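Side-chain contacts in protein MJ1225 (Methanocaldococcus jannaschii, PDB 3KH5), which binds AMP and ADP through a fold of four CBS repeats and is probably an archaeal counterpart of the gamma subunit of AMP-activated protein kinase: residues I107-F110 with N114-G117; D135-L140 with K273-Y278. All blocks are in the same frame, centred on the assembly; numbering follows the deposited sequence.

Interaction 1: residues I107-F110 with N114-G117; sequences IETF and NVGG. With ADP (adenosine-5'-diphosphate), chain D.
Phe110 lays its ring beside the backbone of Val115, Gly116 and Gly117, so that an aromatic residue on helix 103-112 meets main chain more than side chains. Its CD1 comes within 3.4 Å of Val115 O, while CE1 reaches Gly117 N at 3.7 Å and Gly116 O lies over one face of the ring. The same Val115 O receives a CA-H contact from Phe110, 3.4 Å from CA to O. Beside the ring, the methyl groups of Thr109 and Val115 touch, CG2 to CG2 at 4.0 Å. With CG2 of Thr109 opposite its own backbone N (OG1 at chi1 -65°), the methyl faces Val115 and the hydroxyl turns back to bond Glu105 O within the helix. Val115 divides its two branches: CG2 packs on the helix, and CG1 sits over the purine of one ADP, 3.6 Å from its C5. The backbone behind these contacts grips both ends of that nucleotide. Gly117 O accepts a bond from the adenine N6 at 3.1 Å, and Gly116 N donates to the beta-phosphate oxygen O3B, although the modelled length of 2.4 Å is doubtfully short. Farther out, the Phe110 ring backs onto Glu133 and Val136 of helix 133-140, while Gly116 is held by backbone bonding to Glu133. Ile95 touches both Thr109 and Val115. The arrangement illustrates how a helix packs against the side of a loop away from the nucleotide, here the Val-Gly-Gly loop that runs into strand 117-121 at an adenine nucleotide site of a CBS domain.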
loop_
_atom_site.group_PDB
_atom_site.type_symbol
_atom_site.label_atom_id
_atom_site.label_comp_id
_atom_site.label_asym_id
_atom_site.label_seq_id
_atom_site.Cartn_x
_atom_site.Cartn_y
_atom_site.Cartn_z
ATOM N N ILE A 107 14.024 0.478 10.954
ATOM C CA ILE A 107 14.350 1.476 9.941
ATOM C C ILE A 107 15.194 0.892 8.806
ATOM O O ILE A 107 14.878 1.101 7.632
ATOM C CB ILE A 107 15.004 2.735 10.568
ATOM C CG1 ILE A 107 13.949 3.534 11.346
ATOM C CG2 ILE A 107 15.635 3.618 9.493
ATOM C CD1 ILE A 107 14.514 4.575 12.306
ATOM N N GLU A 108 16.248 0.154 9.149
ATOM C CA GLU A 108 17.081 -0.476 8.125
ATOM C C GLU A 108 16.280 -1.476 7.285
ATOM O O GLU A 108 16.507 -1.602 6.080
ATOM C CB GLU A 108 18.299 -1.157 8.749
ATOM C CG GLU A 108 19.356 -1.579 7.733
ATOM C CD GLU A 108 20.539 -2.291 8.362
ATOM O OE1 GLU A 108 21.684 -2.014 7.948
ATOM O OE2 GLU A 108 20.332 -3.126 9.271
ATOM N N THR A 109 15.352 -2.179 7.931
ATOM C CA THR A 109 14.483 -3.138 7.254
ATOM C C THR A 109 13.594 -2.424 6.238
ATOM O O THR A 109 13.527 -2.831 5.079
ATOM C CB THR A 109 13.625 -3.930 8.269
ATOM O OG1 THR A 109 14.481 -4.726 9.096
ATOM C CG2 THR A 109 12.634 -4.848 7.563
ATOM N N PHE A 110 12.936 -1.350 6.674
ATOM C CA PHE A 110 12.054 -0.580 5.798
ATOM C C PHE A 110 12.815 0.020 4.620
ATOM O O PHE A 110 12.325 0.033 3.489
ATOM C CB PHE A 110 11.359 0.547 6.571
ATOM C CG PHE A 110 10.391 0.073 7.623
ATOM C CD1 PHE A 110 9.694 -1.123 7.473
ATOM C CD2 PHE A 110 10.153 0.849 8.755
ATOM C CE1 PHE A 110 8.797 -1.548 8.446
ATOM C CE2 PHE A 110 9.251 0.436 9.730
ATOM C CZ PHE A 110 8.574 -0.764 9.575
ATOM N N ASN A 114 12.498 -2.845 1.047
ATOM C CA ASN A 114 11.317 -2.406 0.289
ATOM C C ASN A 114 9.980 -2.914 0.854
ATOM O O ASN A 114 9.124 -3.438 0.127
ATOM C CB ASN A 114 11.470 -2.791 -1.189
ATOM C CG ASN A 114 10.618 -1.940 -2.109
ATOM O OD1 ASN A 114 10.393 -0.755 -1.853
ATOM N ND2 ASN A 114 10.147 -2.539 -3.200
ATOM N N VAL A 115 9.832 -2.782 2.167
ATOM C CA VAL A 115 8.583 -3.078 2.857
ATOM C C VAL A 115 8.231 -1.845 3.685
ATOM O O VAL A 115 9.120 -1.090 4.097
ATOM C CB VAL A 115 8.688 -4.340 3.747
ATOM C CG1 VAL A 115 8.550 -5.604 2.910
ATOM C CG2 VAL A 115 9.987 -4.347 4.555
ATOM N N GLY A 116 6.939 -1.618 3.896
ATOM C CA GLY A 116 6.475 -0.475 4.674
ATOM C C GLY A 116 5.912 -0.864 6.027
ATOM O O GLY A 116 5.573 0.002 6.830
ATOM N N GLY A 117 5.809 -2.167 6.277
ATOM C CA GLY A 117 5.228 -2.683 7.518
ATOM C C GLY A 117 5.709 -4.102 7.732
ATOM O O GLY A 117 5.885 -4.852 6.768
HETATM P PB ADP D . 4.642 -2.010 1.279
HETATM O O1B ADP D . 5.674 -1.312 0.461
HETATM O O2B ADP D . 3.476 -0.983 1.770
HETATM O O3B ADP D . 5.217 -2.692 2.630
HETATM P PA ADP D . 2.748 -2.787 -0.402
HETATM O O1A ADP D . 2.900 -2.426 -1.829
HETATM O O2A ADP D . 1.293 -3.375 0.038
HETATM O O3A ADP D . 3.952 -3.221 0.531
HETATM O "O5'" ADP D . 2.958 -4.348 -0.894
HETATM C "C5'" ADP D . 3.878 -4.779 -1.946
HETATM C "C4'" ADP D . 4.189 -6.306 -1.866
HETATM O "O4'" ADP D . 5.060 -6.523 -0.711
HETATM C "C3'" ADP D . 2.963 -7.225 -1.680
HETATM O "O3'" ADP D . 3.143 -8.405 -2.475
HETATM C "C2'" ADP D . 2.996 -7.555 -0.185
HETATM O "O2'" ADP D . 2.401 -8.831 0.105
HETATM C "C1'" ADP D . 4.495 -7.591 0.088
HETATM N N9 ADP D . 4.788 -7.327 1.528
HETATM C C8 ADP D . 4.347 -6.333 2.309
HETATM N N7 ADP D . 4.861 -6.475 3.537
HETATM C C5 ADP D . 5.629 -7.560 3.530
HETATM C C6 ADP D . 6.410 -8.208 4.479
HETATM N N6 ADP D . 6.498 -7.745 5.723
HETATM N N1 ADP D . 7.077 -9.317 4.115
HETATM C C2 ADP D . 7.004 -9.799 2.880
HETATM N N3 ADP D . 6.269 -9.204 1.953
HETATM C C4 ADP D . 5.580 -8.094 2.254
#

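Interaction 2: residues D135-L140 with K273-Y278; sequences DVIRAL and KDVLKY. With ADP (adenosine-5'-diphosphate), chain E; ADP (adenosine-5'-diphosphate), chain B.
Val136 and Ile137 meet Val275 and Leu276 at a buried interface whose outer margins carry flat charged groups, among them the guanidinium of Arg138. At its edge and in its plane stands Asp135 OD1, a long ion pair at 3.9 Å from NH1, and the ribose O3' of one ADP also approaches that edge. Arg138 NH2 turns to another partner, Val250 O. Asp135 and Asp274 are the closing aspartates of two Thr-x-x-Asp motifs, the ribose-binding signature of CBS domains, one in CBS 2 and the other in CBS 4. Each carboxylate also accepts a bond from the backbone N of its motif threonine, Thr132 or Thr271, which helps to hold its rotation. Asp135 OD1 takes a bond from O3' of its ADP at 3.2 Å, and O2' also lies close, 2.8 Å from OD1. Asp274 spreads both oxygens over the diol of a different ADP, OD1 binding O3' at 2.6 Å and OD2 binding O2' at 2.5 Å. Lys273 passes the ribose C5' of that second ADP before bends at chi3 (-60°) and chi4 (-57°) bring its NZ to a salt bridge with Glu133. Between the two sites the two segments meet through aliphatic carbons alone. Leu276 CD2 lies against Ile137 CG1 and Val136 CG1, 3.7 Å from each, its side chain running roughly perpendicular to that of Val136. Ile137 pushes CD1 onward to Val275 CG1 at 3.9 Å. Helix 242-252 adds Val250 behind Ile137, and Ala246 and Met249 behind Val275. Beyond the apolar core, the extended Lys277 brings NZ to Asp274 OD1 at 2.9 Å, arriving nearly in line with the CG-OD1 bond.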
loop_
_atom_site.group_PDB
_atom_site.type_symbol
_atom_site.label_atom_id
_atom_site.label_comp_id
_atom_site.label_asym_id
_atom_site.label_seq_id
_atom_site.Cartn_x
_atom_site.Cartn_y
_atom_site.Cartn_z
ATOM N N ASP A 135 4.202 4.461 11.985
ATOM C CA ASP A 135 4.370 4.275 13.433
ATOM C C ASP A 135 5.691 4.879 13.901
ATOM O O ASP A 135 5.757 5.522 14.953
ATOM C CB ASP A 135 4.374 2.785 13.800
ATOM C CG ASP A 135 3.009 2.126 13.679
ATOM O OD1 ASP A 135 1.972 2.820 13.758
ATOM O OD2 ASP A 135 2.980 0.884 13.524
ATOM N N VAL A 136 6.739 4.652 13.110
ATOM C CA VAL A 136 8.087 5.134 13.417
ATOM C C VAL A 136 8.211 6.647 13.228
ATOM O O VAL A 136 8.757 7.339 14.092
ATOM C CB VAL A 136 9.170 4.392 12.583
ATOM C CG1 VAL A 136 10.563 4.932 12.886
ATOM C CG2 VAL A 136 9.125 2.894 12.859
ATOM N N ILE A 137 7.709 7.156 12.107
ATOM C CA ILE A 137 7.741 8.593 11.852
ATOM C C ILE A 137 6.975 9.343 12.945
ATOM O O ILE A 137 7.426 10.393 13.419
ATOM C CB ILE A 137 7.162 8.937 10.461
ATOM C CG1 ILE A 137 8.067 8.379 9.355
ATOM C CG2 ILE A 137 7.008 10.456 10.302
ATOM C CD1 ILE A 137 7.489 8.491 7.956
ATOM N N ARG A 138 5.823 8.794 13.336
ATOM C CA ARG A 138 5.003 9.350 14.413
ATOM C C ARG A 138 5.790 9.394 15.720
ATOM O O ARG A 138 5.733 10.388 16.448
ATOM C CB ARG A 138 3.706 8.544 14.586
ATOM C CG ARG A 138 2.679 9.177 15.527
ATOM C CD ARG A 138 1.366 8.393 15.568
ATOM N NE ARG A 138 0.534 8.628 14.386
ATOM C CZ ARG A 138 0.277 7.725 13.442
ATOM N NH1 ARG A 138 0.778 6.498 13.527
ATOM N NH2 ARG A 138 -0.491 8.049 12.409
ATOM N N ALA A 139 6.529 8.324 16.005
ATOM C CA ALA A 139 7.327 8.250 17.224
ATOM C C ALA A 139 8.513 9.213 17.217
ATOM O O ALA A 139 8.909 9.708 18.272
ATOM C CB ALA A 139 7.803 6.819 17.463
ATOM N N LEU A 140 9.065 9.490 16.036
ATOM C CA LEU A 140 10.305 10.272 15.928
ATOM C C LEU A 140 10.124 11.683 15.367
ATOM O O LEU A 140 11.106 12.395 15.140
ATOM C CB LEU A 140 11.337 9.513 15.084
ATOM C CG LEU A 140 11.749 8.108 15.534
ATOM C CD1 LEU A 140 12.696 7.489 14.516
ATOM C CD2 LEU A 140 12.391 8.118 16.920
ATOM N N LYS A 273 8.883 6.374 3.270
ATOM C CA LYS A 273 10.193 5.723 3.233
ATOM C C LYS A 273 11.300 6.758 3.059
ATOM O O LYS A 273 12.353 6.654 3.692
ATOM C CB LYS A 273 10.289 4.653 2.140
ATOM C CG LYS A 273 11.472 3.691 2.343
ATOM C CD LYS A 273 11.630 2.684 1.205
ATOM C CE LYS A 273 10.392 1.809 1.025
ATOM N NZ LYS A 273 10.028 1.056 2.257
ATOM N N ASP A 274 11.051 7.755 2.210
ATOM C CA ASP A 274 11.991 8.857 1.993
ATOM C C ASP A 274 12.222 9.688 3.244
ATOM O O ASP A 274 13.349 10.106 3.512
ATOM C CB ASP A 274 11.483 9.794 0.903
ATOM C CG ASP A 274 11.410 9.131 -0.445
ATOM O OD1 ASP A 274 12.329 8.354 -0.780
ATOM O OD2 ASP A 274 10.435 9.403 -1.173
ATOM N N VAL A 275 11.142 9.962 3.976
ATOM C CA VAL A 275 11.222 10.678 5.250
ATOM C C VAL A 275 12.158 9.940 6.196
ATOM O O VAL A 275 13.003 10.557 6.847
ATOM C CB VAL A 275 9.825 10.864 5.912
ATOM C CG1 VAL A 275 9.951 11.407 7.336
ATOM C CG2 VAL A 275 8.958 11.790 5.076
ATOM N N LEU A 276 12.021 8.617 6.252
ATOM C CA LEU A 276 12.845 7.812 7.140
ATOM C C LEU A 276 14.334 7.814 6.781
ATOM O O LEU A 276 15.163 7.407 7.597
ATOM C CB LEU A 276 12.306 6.380 7.256
ATOM C CG LEU A 276 11.061 6.110 8.112
ATOM C CD1 LEU A 276 10.701 4.636 8.019
ATOM C CD2 LEU A 276 11.274 6.510 9.569
ATOM N N LYS A 277 14.683 8.282 5.582
ATOM C CA LYS A 277 16.097 8.405 5.204
ATOM C C LYS A 277 16.821 9.486 6.014
ATOM O O LYS A 277 18.055 9.511 6.053
ATOM C CB LYS A 277 16.256 8.657 3.706
ATOM C CG LYS A 277 15.846 7.490 2.825
ATOM C CD LYS A 277 15.705 7.961 1.387
ATOM C CE LYS A 277 15.255 6.843 0.463
ATOM N NZ LYS A 277 15.045 7.336 -0.932
ATOM N N TYR A 278 16.046 10.370 6.655
ATOM C CA TYR A 278 16.582 11.331 7.627
ATOM C C TYR A 278 17.314 10.608 8.753
ATOM O O TYR A 278 18.351 11.078 9.219
ATOM C CB TYR A 278 15.473 12.220 8.215
ATOM C CG TYR A 278 15.965 13.317 9.153
ATOM C CD1 TYR A 278 16.485 14.509 8.650
ATOM C CD2 TYR A 278 15.903 13.165 10.541
ATOM C CE1 TYR A 278 16.938 15.515 9.499
ATOM C CE2 TYR A 278 16.353 14.171 11.400
ATOM C CZ TYR A 278 16.867 15.344 10.869
ATOM O OH TYR A 278 17.314 16.343 11.702
HETATM P PB ADP E . 4.573 3.798 -2.271
HETATM O O1B ADP E . 3.867 4.198 -1.027
HETATM O O2B ADP E . 3.943 4.526 -3.610
HETATM O O3B ADP E . 4.510 2.210 -2.578
HETATM P PA ADP E . 7.284 3.590 -1.323
HETATM O O1A ADP E . 7.445 4.153 0.040
HETATM O O2A ADP E . 7.092 1.990 -1.361
HETATM O O3A ADP E . 6.099 4.266 -2.193
HETATM O "O5'" ADP E . 8.494 4.018 -2.265
HETATM C "C5'" ADP E . 9.841 3.531 -2.127
HETATM C "C4'" ADP E . 10.734 4.498 -2.949
HETATM O "O4'" ADP E . 10.161 4.598 -4.294
HETATM C "C3'" ADP E . 10.754 5.923 -2.366
HETATM O "O3'" ADP E . 12.044 6.507 -2.576
HETATM C "C2'" ADP E . 9.692 6.667 -3.183
HETATM O "O2'" ADP E . 9.993 8.069 -3.291
HETATM C "C1'" ADP E . 9.773 5.978 -4.554
HETATM N N9 ADP E . 8.450 6.059 -5.268
HETATM C C8 ADP E . 7.233 5.867 -4.745
HETATM N N7 ADP E . 6.303 6.037 -5.688
HETATM C C5 ADP E . 6.921 6.340 -6.820
HETATM C C6 ADP E . 6.483 6.619 -8.112
HETATM N N6 ADP E . 5.184 6.615 -8.411
HETATM N N1 ADP E . 7.400 6.891 -9.055
HETATM C C2 ADP E . 8.697 6.900 -8.765
HETATM N N3 ADP E . 9.143 6.636 -7.542
HETATM C C4 ADP E . 8.283 6.354 -6.553
HETATM P PB ADP B . -0.732 -0.145 5.581
HETATM O O1B ADP B . -2.122 -0.334 6.055
HETATM O O2B ADP B . -0.663 0.878 4.321
HETATM O O3B ADP B . -0.070 -1.492 5.024
HETATM P PA ADP B . 0.239 2.029 6.998
HETATM O O1A ADP B . -0.941 2.812 6.510
HETATM O O2A ADP B . 1.030 2.503 8.357
HETATM O O3A ADP B . 0.264 0.416 6.714
HETATM O "O5'" ADP B . -0.762 1.438 8.169
HETATM C "C5'" ADP B . -1.992 2.071 8.650
HETATM C "C4'" ADP B . -2.013 2.244 10.200
HETATM O "O4'" ADP B . -2.776 1.215 10.907
HETATM C "C3'" ADP B . -0.574 2.179 10.717
HETATM O "O3'" ADP B . -0.322 3.269 11.628
HETATM C "C2'" ADP B . -0.443 0.832 11.423
HETATM O "O2'" ADP B . 0.099 1.083 12.721
HETATM C "C1'" ADP B . -1.869 0.265 11.555
HETATM N N9 ADP B . -2.125 -1.102 10.946
HETATM C C8 ADP B . -1.776 -1.509 9.721
HETATM N N7 ADP B . -2.180 -2.767 9.531
HETATM C C5 ADP B . -2.798 -3.172 10.637
HETATM C C6 ADP B . -3.418 -4.361 11.025
HETATM N N6 ADP B . -3.470 -5.403 10.197
HETATM N N1 ADP B . -3.962 -4.443 12.254
HETATM C C2 ADP B . -3.913 -3.413 13.092
HETATM N N3 ADP B . -3.331 -2.268 12.749
HETATM C C4 ADP B . -2.763 -2.116 11.538
#

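Overall arrangement
Followed from the N terminus, the chain first makes interaction 1, a local closure in which helix 103-112 is met by the loop that follows it and runs into strand 117-121. Interaction 2 opens later and spans over 130 residues, bringing helix 133-140, in CBS 2, against residues 273-278, in CBS 4. The two closures therefore lie in series, neither nested nor crossed, yet they touch in space with centres about 10 Å apart. Lys273, from the second, hydrogen-bonds Phe110 O in the first, and Leu276 rests against the Phe110 ring. Together they tie helices 103-112, 133-140 and 272-275 into one body bordering three ADP sites.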